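Local coordinates for protein origin of replication complex subunit 1B (Arabidopsis thaliana, PDB 5HH7) that reads the unmodified histone H3 tail through its BAH-PHD cassette and, as part of the origin recognition complex, binds replication origins, at residues A[168-180]-A[207-219]. Residues are numbered along the deposited sequence; the frame is centred on the assembly and turned at random.
Sequences HNLKRELYLTNDF and GDDVFLCEYEYDV
R172 runs its extended side chain past V210 O and ends with its guanidinium gripping the chain at D208 and V210. It sits in the type I turn L170-E173 that leads into strand 175-184, which pairs in parallel with strand 210-218 in the mixed, curled sheet of the BAH domain. Arginine suits the place because several acceptors lie round one flat group: NH2 donates to D208 O at 2.8 Å, close to the guanidinium plane, and to V210 O, while NH1 forms a salt bridge with D208 OD1 at 3.0 Å. The planes of guanidinium and carboxylate stand 80° apart. E66 of the PHD finger also pairs with R172, and R123 with D208, so this charged network reaches from the BAH domain into the zinc-bearing domain. G207 O and D208 N hydrogen-bond to side chains of the bound peptide.

Backbone bonds then run on in two registers. R172 O and L174 N clasp L212, the latter bond to L212 O being 2.7 Å; after a one-residue shift, L176 N donates to Y215 O, and L176 O accepts from Y217 N. A water bridges the shift, donating to E173 OE2 and L174 O and accepting from E214 N. Glutamate suits position 173 because, with CG anti to its N (chi1 -175°), it lays methylenes beside the CD2 methyl of L212 while its OE1 receives N169 ND2 and L170 N. Apolar side chains meet beside the paired backbones: L174 CD1 rests on F211 CB at 3.7 Å, and the CB atoms of Y175 and Y217 meet. The amide of N178 can serve two carboxylates at once: ND2 donates to E216 OE2, whose other oxygen is salt-bridged to R153, from above that carboxylate, and to D218 OD2 at 2.9 Å, on its anti side.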
ATOM      1  N   HIS A 168     -10.001  14.369  -7.030  1.00 21.20           N
ATOM      2  CA  HIS A 168     -10.201  14.205  -5.590  1.00 21.86           C
ATOM      3  C   HIS A 168      -9.485  12.982  -4.993  1.00 21.34           C
ATOM      4  O   HIS A 168      -9.440  12.827  -3.772  1.00 21.66           O
ATOM      5  CB  HIS A 168     -11.696  14.174  -5.245  1.00 23.82           C
ATOM      6  CG  HIS A 168     -12.431  13.016  -5.843  1.00 26.03           C
ATOM      7  ND1 HIS A 168     -13.045  13.081  -7.076  1.00 24.38           N
ATOM      8  CD2 HIS A 168     -12.645  11.761  -5.382  1.00 26.87           C
ATOM      9  CE1 HIS A 168     -13.606  11.917  -7.348  1.00 29.81           C
ATOM     10  NE2 HIS A 168     -13.378  11.098  -6.336  1.00 28.60           N
ATOM     11  N   ASN A 169      -8.928  12.121  -5.840  1.00 24.21           N
ATOM     12  CA  ASN A 169      -8.178  10.960  -5.352  1.00 24.51           C
ATOM     13  C   ASN A 169      -6.906  11.376  -4.624  1.00 23.21           C
ATOM     14  O   ASN A 169      -6.326  12.417  -4.927  1.00 22.08           O
ATOM     15  CB  ASN A 169      -7.778  10.032  -6.505  1.00 19.09           C
ATOM     16  CG  ASN A 169      -8.909   9.140  -6.969  1.00 22.52           C
ATOM     17  OD1 ASN A 169      -9.104   8.955  -8.170  1.00 21.18           O
ATOM     18  ND2 ASN A 169      -9.648   8.566  -6.023  1.00 28.18           N
ATOM     19  N   LEU A 170      -6.472  10.559  -3.669  1.00 19.70           N
ATOM     20  CA  LEU A 170      -5.145  10.717  -3.086  1.00 19.58           C
ATOM     21  C   LEU A 170      -4.198   9.717  -3.742  1.00 22.97           C
ATOM     22  O   LEU A 170      -4.637   8.690  -4.265  1.00 20.97           O
ATOM     23  CB  LEU A 170      -5.174  10.512  -1.568  1.00 21.98           C
ATOM     24  CG  LEU A 170      -6.036  11.487  -0.759  1.00 25.94           C
ATOM     25  CD1 LEU A 170      -5.653  11.440   0.717  1.00 25.83           C
ATOM     26  CD2 LEU A 170      -5.937  12.904  -1.300  1.00 29.03           C
ATOM     27  N   LYS A 171      -2.903  10.016  -3.719  1.00 18.44           N
ATOM     28  CA  LYS A 171      -1.917   9.151  -4.362  1.00 19.88           C
ATOM     29  C   LYS A 171      -1.821   7.763  -3.727  1.00 17.06           C
ATOM     30  O   LYS A 171      -1.509   6.784  -4.405  1.00 21.30           O
ATOM     31  CB  LYS A 171      -0.542   9.827  -4.398  1.00 23.14           C
ATOM     32  CG  LYS A 171      -0.458  10.978  -5.388  1.00 25.05           C
ATOM     33  CD  LYS A 171      -0.656  10.481  -6.813  1.00 32.30           C
ATOM     34  CE  LYS A 171      -0.549  11.622  -7.816  1.00 43.28           C
ATOM     35  NZ  LYS A 171      -0.551  11.128  -9.220  1.00 51.38           N
ATOM     36  N   ARG A 172      -2.099   7.677  -2.429  1.00 20.40           N
ATOM     37  CA  ARG A 172      -2.055   6.391  -1.738  1.00 19.95           C
ATOM     38  C   ARG A 172      -3.427   5.726  -1.630  1.00 25.17           C
ATOM     39  O   ARG A 172      -3.633   4.842  -0.793  1.00 21.68           O
ATOM     40  CB  ARG A 172      -1.429   6.547  -0.348  1.00 20.21           C
ATOM     41  CG  ARG A 172       0.074   6.799  -0.379  1.00 23.80           C
ATOM     42  CD  ARG A 172       0.636   7.023   1.019  1.00 20.49           C
ATOM     43  NE  ARG A 172       2.095   6.972   1.027  1.00 22.21           N
ATOM     44  CZ  ARG A 172       2.803   5.851   1.133  1.00 26.08           C
ATOM     45  NH1 ARG A 172       4.130   5.900   1.135  1.00 24.15           N
ATOM     46  NH2 ARG A 172       2.185   4.681   1.238  1.00 22.58           N
ATOM     47  N   GLU A 173      -4.362   6.137  -2.485  1.00 21.23           N
ATOM     48  CA  GLU A 173      -5.731   5.628  -2.400  1.00 22.47           C
ATOM     49  C   GLU A 173      -5.964   4.365  -3.227  1.00 19.81           C
ATOM     50  O   GLU A 173      -5.526   4.269  -4.372  1.00 19.65           O
ATOM     51  CB  GLU A 173      -6.751   6.708  -2.786  1.00 18.63           C
ATOM     52  CG  GLU A 173      -8.203   6.261  -2.602  1.00 18.84           C
ATOM     53  CD  GLU A 173      -9.199   7.392  -2.764  1.00 20.56           C
ATOM     54  OE1 GLU A 173      -8.799   8.484  -3.221  1.00 19.39           O
ATOM     55  OE2 GLU A 173     -10.385   7.191  -2.418  1.00 21.18           O
ATOM     56  N   LEU A 174      -6.654   3.398  -2.624  1.00 17.61           N
ATOM     57  CA  LEU A 174      -7.042   2.165  -3.298  1.00 17.97           C
ATOM     58  C   LEU A 174      -8.555   2.011  -3.230  1.00 21.57           C
ATOM     59  O   LEU A 174      -9.199   2.563  -2.336  1.00 17.89           O
ATOM     60  CB  LEU A 174      -6.405   0.959  -2.604  1.00 19.54           C
ATOM     61  CG  LEU A 174      -4.884   0.964  -2.454  1.00 20.09           C
ATOM     62  CD1 LEU A 174      -4.430  -0.210  -1.599  1.00 21.11           C
ATOM     63  CD2 LEU A 174      -4.217   0.934  -3.828  1.00 20.26           C
ATOM     64  N   TYR A 175      -9.112   1.251  -4.168  1.00 20.00           N
ATOM     65  CA  TYR A 175     -10.504   0.823  -4.094  1.00 20.41           C
ATOM     66  C   TYR A 175     -10.533  -0.669  -3.807  1.00 18.82           C
ATOM     67  O   TYR A 175      -9.715  -1.417  -4.340  1.00 20.91           O
ATOM     68  CB  TYR A 175     -11.214   1.065  -5.423  1.00 18.70           C
ATOM     69  CG  TYR A 175     -11.242   2.503  -5.871  1.00 19.46           C
ATOM     70  CD1 TYR A 175     -11.562   3.524  -4.984  1.00 19.59           C
ATOM     71  CD2 TYR A 175     -10.954   2.841  -7.187  1.00 19.97           C
ATOM     72  CE1 TYR A 175     -11.591   4.848  -5.399  1.00 23.71           C
ATOM     73  CE2 TYR A 175     -10.979   4.157  -7.611  1.00 22.77           C
ATOM     74  CZ  TYR A 175     -11.299   5.156  -6.714  1.00 25.16           C
ATOM     75  OH  TYR A 175     -11.326   6.465  -7.141  1.00 23.14           O
ATOM     76  N   LEU A 176     -11.473  -1.104  -2.972  1.00 21.12           N
ATOM     77  CA  LEU A 176     -11.661  -2.530  -2.729  1.00 18.43           C
ATOM     78  C   LEU A 176     -12.694  -3.085  -3.704  1.00 22.35           C
ATOM     79  O   LEU A 176     -13.868  -2.734  -3.643  1.00 24.01           O
ATOM     80  CB  LEU A 176     -12.108  -2.783  -1.289  1.00 17.87           C
ATOM     81  CG  LEU A 176     -12.197  -4.262  -0.899  1.00 21.79           C
ATOM     82  CD1 LEU A 176     -10.880  -4.963  -1.194  1.00 23.01           C
ATOM     83  CD2 LEU A 176     -12.573  -4.415   0.571  1.00 29.41           C
ATOM     84  N   THR A 177     -12.259  -3.948  -4.615  1.00 19.66           N
ATOM     85  CA  THR A 177     -13.166  -4.449  -5.640  1.00 21.00           C
ATOM     86  C   THR A 177     -14.023  -5.591  -5.120  1.00 25.32           C
ATOM     87  O   THR A 177     -13.845  -6.061  -3.993  1.00 23.27           O
ATOM     88  CB  THR A 177     -12.402  -4.958  -6.873  1.00 24.18           C
ATOM     89  OG1 THR A 177     -11.783  -6.215  -6.564  1.00 25.90           O
ATOM     90  CG2 THR A 177     -11.344  -3.957  -7.295  1.00 23.50           C
ATOM     91  N   ASN A 178     -14.957  -6.031  -5.957  1.00 20.34           N
ATOM     92  CA  ASN A 178     -15.710  -7.244  -5.699  1.00 22.60           C
ATOM     93  C   ASN A 178     -15.178  -8.391  -6.550  1.00 27.43           C
ATOM     94  O   ASN A 178     -15.908  -9.326  -6.879  1.00 27.14           O
ATOM     95  CB  ASN A 178     -17.200  -7.014  -5.951  1.00 25.47           C
ATOM     96  CG  ASN A 178     -17.795  -5.995  -4.997  1.00 33.23           C
ATOM     97  OD1 ASN A 178     -17.430  -5.946  -3.820  1.00 30.19           O
ATOM     98  ND2 ASN A 178     -18.710  -5.171  -5.499  1.00 31.57           N
ATOM     99  N   ASP A 179     -13.902  -8.296  -6.914  1.00 24.80           N
ATOM    100  CA  ASP A 179     -13.200  -9.379  -7.595  1.00 27.81           C
ATOM    101  C   ASP A 179     -12.500 -10.251  -6.557  1.00 33.13           C
ATOM    102  O   ASP A 179     -11.790  -9.736  -5.692  1.00 28.64           O
ATOM    103  CB  ASP A 179     -12.157  -8.820  -8.565  1.00 25.59           C
ATOM    104  CG  ASP A 179     -12.773  -8.256  -9.835  1.00 36.93           C
ATOM    105  OD1 ASP A 179     -14.014  -8.112  -9.895  1.00 28.02           O
ATOM    106  OD2 ASP A 179     -12.006  -7.952 -10.776  1.00 39.99           O
ATOM    107  N   PHE A 180     -12.696 -11.563  -6.651  1.00 27.73           N
ATOM    108  CA  PHE A 180     -12.066 -12.510  -5.734  1.00 29.82           C
ATOM    109  C   PHE A 180     -11.292 -13.581  -6.497  1.00 33.15           C
ATOM    110  O   PHE A 180     -11.622 -13.897  -7.640  1.00 31.91           O
ATOM    111  CB  PHE A 180     -13.111 -13.208  -4.862  1.00 33.46           C
ATOM    112  CG  PHE A 180     -13.873 -12.289  -3.949  1.00 31.85           C
ATOM    113  CD1 PHE A 180     -14.931 -11.531  -4.428  1.00 32.71           C
ATOM    114  CD2 PHE A 180     -13.557 -12.216  -2.603  1.00 28.76           C
ATOM    115  CE1 PHE A 180     -15.642 -10.700  -3.586  1.00 34.00           C
ATOM    116  CE2 PHE A 180     -14.267 -11.388  -1.754  1.00 31.72           C
ATOM    117  CZ  PHE A 180     -15.313 -10.630  -2.247  1.00 33.37           C
ATOM    118  N   GLY A 207       4.815   4.776   7.940  1.00 27.49           N
ATOM    119  CA  GLY A 207       5.692   4.150   6.966  1.00 27.53           C
ATOM    120  C   GLY A 207       5.169   4.037   5.545  1.00 27.19           C
ATOM    121  O   GLY A 207       4.101   4.553   5.204  1.00 24.88           O
ATOM    122  N   ASP A 208       5.932   3.332   4.717  1.00 24.50           N
ATOM    123  CA  ASP A 208       5.715   3.318   3.272  1.00 23.39           C
ATOM    124  C   ASP A 208       4.518   2.478   2.831  1.00 23.96           C
ATOM    125  O   ASP A 208       4.025   2.629   1.715  1.00 22.63           O
ATOM    126  CB  ASP A 208       6.973   2.799   2.573  1.00 27.98           C
ATOM    127  CG  ASP A 208       7.030   3.189   1.116  1.00 28.88           C
ATOM    128  OD1 ASP A 208       6.593   4.312   0.796  1.00 27.17           O
ATOM    129  OD2 ASP A 208       7.518   2.382   0.296  1.00 29.72           O
ATOM    130  N   ASP A 209       4.056   1.591   3.702  1.00 22.73           N
ATOM    131  CA  ASP A 209       3.063   0.603   3.305  1.00 24.93           C
ATOM    132  C   ASP A 209       1.658   0.939   3.796  1.00 28.66           C
ATOM    133  O   ASP A 209       0.840   0.051   4.039  1.00 28.73           O
ATOM    134  CB  ASP A 209       3.511  -0.780   3.778  1.00 26.08           C
ATOM    135  CG  ASP A 209       4.878  -1.152   3.230  1.00 28.89           C
ATOM    136  OD1 ASP A 209       5.031  -1.162   1.992  1.00 27.27           O
ATOM    137  OD2 ASP A 209       5.809  -1.387   4.029  1.00 32.93           O
ATOM    138  N   VAL A 210       1.385   2.234   3.919  1.00 22.84           N
ATOM    139  CA  VAL A 210       0.092   2.711   4.388  1.00 21.58           C
ATOM    140  C   VAL A 210      -0.738   3.247   3.227  1.00 20.30           C
ATOM    141  O   VAL A 210      -0.273   4.088   2.456  1.00 21.40           O
ATOM    142  CB  VAL A 210       0.262   3.813   5.452  1.00 23.21           C
ATOM    143  CG1 VAL A 210      -1.089   4.425   5.823  1.00 24.26           C
ATOM    144  CG2 VAL A 210       0.962   3.253   6.684  1.00 21.52           C
ATOM    145  N   PHE A 211      -1.966   2.758   3.107  1.00 19.82           N
ATOM    146  CA  PHE A 211      -2.846   3.186   2.028  1.00 17.42           C
ATOM    147  C   PHE A 211      -4.208   3.606   2.553  1.00 20.14           C
ATOM    148  O   PHE A 211      -4.594   3.259   3.668  1.00 21.77           O
ATOM    149  CB  PHE A 211      -3.009   2.069   0.993  1.00 18.00           C
ATOM    150  CG  PHE A 211      -1.710   1.589   0.428  1.00 21.07           C
ATOM    151  CD1 PHE A 211      -1.132   2.236  -0.653  1.00 22.45           C
ATOM    152  CD2 PHE A 211      -1.053   0.508   0.993  1.00 24.64           C
ATOM    153  CE1 PHE A 211       0.080   1.803  -1.167  1.00 21.51           C
ATOM    154  CE2 PHE A 211       0.159   0.071   0.484  1.00 23.04           C
ATOM    155  CZ  PHE A 211       0.724   0.720  -0.596  1.00 22.97           C
ATOM    156  N   LEU A 212      -4.926   4.359   1.731  1.00 18.95           N
ATOM    157  CA  LEU A 212      -6.276   4.797   2.047  1.00 20.24           C
ATOM    158  C   LEU A 212      -7.273   3.989   1.234  1.00 20.96           C
ATOM    159  O   LEU A 212      -7.088   3.802   0.033  1.00 21.68           O
ATOM    160  CB  LEU A 212      -6.437   6.275   1.689  1.00 20.00           C
ATOM    161  CG  LEU A 212      -7.880   6.783   1.588  1.00 20.13           C
ATOM    162  CD1 LEU A 212      -8.512   6.863   2.962  1.00 17.68           C
ATOM    163  CD2 LEU A 212      -7.945   8.141   0.878  1.00 19.54           C
ATOM    164  N   CYS A 213      -8.323   3.499   1.887  1.00 20.41           N
ATOM    165  CA  CYS A 213      -9.457   2.937   1.159  1.00 19.09           C
ATOM    166  C   CYS A 213     -10.770   3.355   1.790  1.00 23.13           C
ATOM    167  O   CYS A 213     -11.060   3.001   2.935  1.00 24.17           O
ATOM    168  CB  CYS A 213      -9.391   1.414   1.081  1.00 22.06           C
ATOM    169  SG  CYS A 213     -10.729   0.696   0.087  1.00 22.71           S
ATOM    170  N   GLU A 214     -11.559   4.114   1.036  1.00 19.27           N
ATOM    171  CA  GLU A 214     -12.870   4.548   1.489  1.00 19.04           C
ATOM    172  C   GLU A 214     -13.983   3.781   0.784  1.00 20.42           C
ATOM    173  O   GLU A 214     -15.048   3.555   1.359  1.00 21.42           O
ATOM    174  CB  GLU A 214     -13.044   6.049   1.245  1.00 20.21           C
ATOM    175  CG  GLU A 214     -14.410   6.595   1.660  1.00 22.99           C
ATOM    176  CD  GLU A 214     -14.427   8.109   1.773  1.00 28.02           C
ATOM    177  OE1 GLU A 214     -13.473   8.753   1.292  1.00 24.94           O
ATOM    178  OE2 GLU A 214     -15.393   8.653   2.355  1.00 27.77           O
ATOM    179  N   TYR A 215     -13.734   3.377  -0.459  1.00 21.78           N
ATOM    180  CA  TYR A 215     -14.798   2.829  -1.297  1.00 24.49           C
ATOM    181  C   TYR A 215     -14.598   1.399  -1.759  1.00 26.55           C
ATOM    182  O   TYR A 215     -13.482   0.957  -2.042  1.00 23.26           O
ATOM    183  CB  TYR A 215     -15.011   3.690  -2.545  1.00 22.54           C
ATOM    184  CG  TYR A 215     -15.354   5.123  -2.244  1.00 23.61           C
ATOM    185  CD1 TYR A 215     -16.658   5.501  -1.947  1.00 24.62           C
ATOM    186  CD2 TYR A 215     -14.368   6.101  -2.248  1.00 22.37           C
ATOM    187  CE1 TYR A 215     -16.971   6.818  -1.669  1.00 28.22           C
ATOM    188  CE2 TYR A 215     -14.668   7.414  -1.972  1.00 25.47           C
ATOM    189  CZ  TYR A 215     -15.967   7.770  -1.686  1.00 26.28           C
ATOM    190  OH  TYR A 215     -16.259   9.085  -1.411  1.00 30.68           O
ATOM    191  N   GLU A 216     -15.720   0.698  -1.846  1.00 22.45           N
ATOM    192  CA  GLU A 216     -15.816  -0.540  -2.587  1.00 24.11           C
ATOM    193  C   GLU A 216     -16.128  -0.176  -4.033  1.00 26.93           C
ATOM    194  O   GLU A 216     -17.019   0.632  -4.297  1.00 28.16           O
ATOM    195  CB  GLU A 216     -16.940  -1.395  -2.009  1.00 27.13           C
ATOM    196  CG  GLU A 216     -17.312  -2.605  -2.838  1.00 30.43           C
ATOM    197  CD  GLU A 216     -18.555  -3.291  -2.306  1.00 39.41           C
ATOM    198  OE1 GLU A 216     -18.532  -3.742  -1.140  1.00 33.15           O
ATOM    199  OE2 GLU A 216     -19.558  -3.360  -3.049  1.00 39.51           O
ATOM    200  N   TYR A 217     -15.388  -0.762  -4.966  1.00 23.45           N
ATOM    201  CA  TYR A 217     -15.609  -0.502  -6.384  1.00 23.71           C
ATOM    202  C   TYR A 217     -16.094  -1.763  -7.078  1.00 23.92           C
ATOM    203  O   TYR A 217     -15.364  -2.747  -7.152  1.00 23.46           O
ATOM    204  CB  TYR A 217     -14.316  -0.019  -7.043  1.00 21.54           C
ATOM    205  CG  TYR A 217     -14.410   0.205  -8.544  1.00 25.36           C
ATOM    206  CD1 TYR A 217     -15.244   1.184  -9.070  1.00 21.52           C
ATOM    207  CD2 TYR A 217     -13.645  -0.549  -9.430  1.00 24.30           C
ATOM    208  CE1 TYR A 217     -15.322   1.404 -10.441  1.00 25.16           C
ATOM    209  CE2 TYR A 217     -13.720  -0.338 -10.807  1.00 24.62           C
ATOM    210  CZ  TYR A 217     -14.559   0.640 -11.303  1.00 26.10           C
ATOM    211  OH  TYR A 217     -14.631   0.858 -12.666  1.00 24.44           O
ATOM    212  N   ASP A 218     -17.325  -1.746  -7.574  1.00 21.75           N
ATOM    213  CA  ASP A 218     -17.801  -2.878  -8.355  1.00 22.06           C
ATOM    214  C   ASP A 218     -17.353  -2.703  -9.792  1.00 23.96           C
ATOM    215  O   ASP A 218     -17.805  -1.795 -10.487  1.00 23.42           O
ATOM    216  CB  ASP A 218     -19.320  -3.029  -8.292  1.00 22.97           C
ATOM    217  CG  ASP A 218     -19.786  -4.352  -8.875  1.00 29.23           C
ATOM    218  OD1 ASP A 218     -19.987  -4.429 -10.107  1.00 29.35           O
ATOM    219  OD2 ASP A 218     -19.927  -5.323  -8.104  1.00 30.89           O
ATOM    220  N   VAL A 219     -16.454  -3.579 -10.227  1.00 25.72           N
ATOM    221  CA  VAL A 219     -15.831  -3.461 -11.536  1.00 24.12           C
ATOM    222  C   VAL A 219     -16.837  -3.640 -12.679  1.00 24.15           C
ATOM    223  O   VAL A 219     -16.713  -3.003 -13.725  1.00 24.75           O
ATOM    224  CB  VAL A 219     -14.655  -4.457 -11.675  1.00 30.62           C
ATOM    225  CG1 VAL A 219     -14.014  -4.357 -13.054  1.00 29.90           C
ATOM    226  CG2 VAL A 219     -13.617  -4.204 -10.575  1.00 26.44           C
TER
HETATM  227  O   HOH W   1     -10.985   4.593  -1.721  1.00 21.26           O
HETATM  228  O   HOH W   2     -15.781  -6.112  -8.775  1.00 23.84           O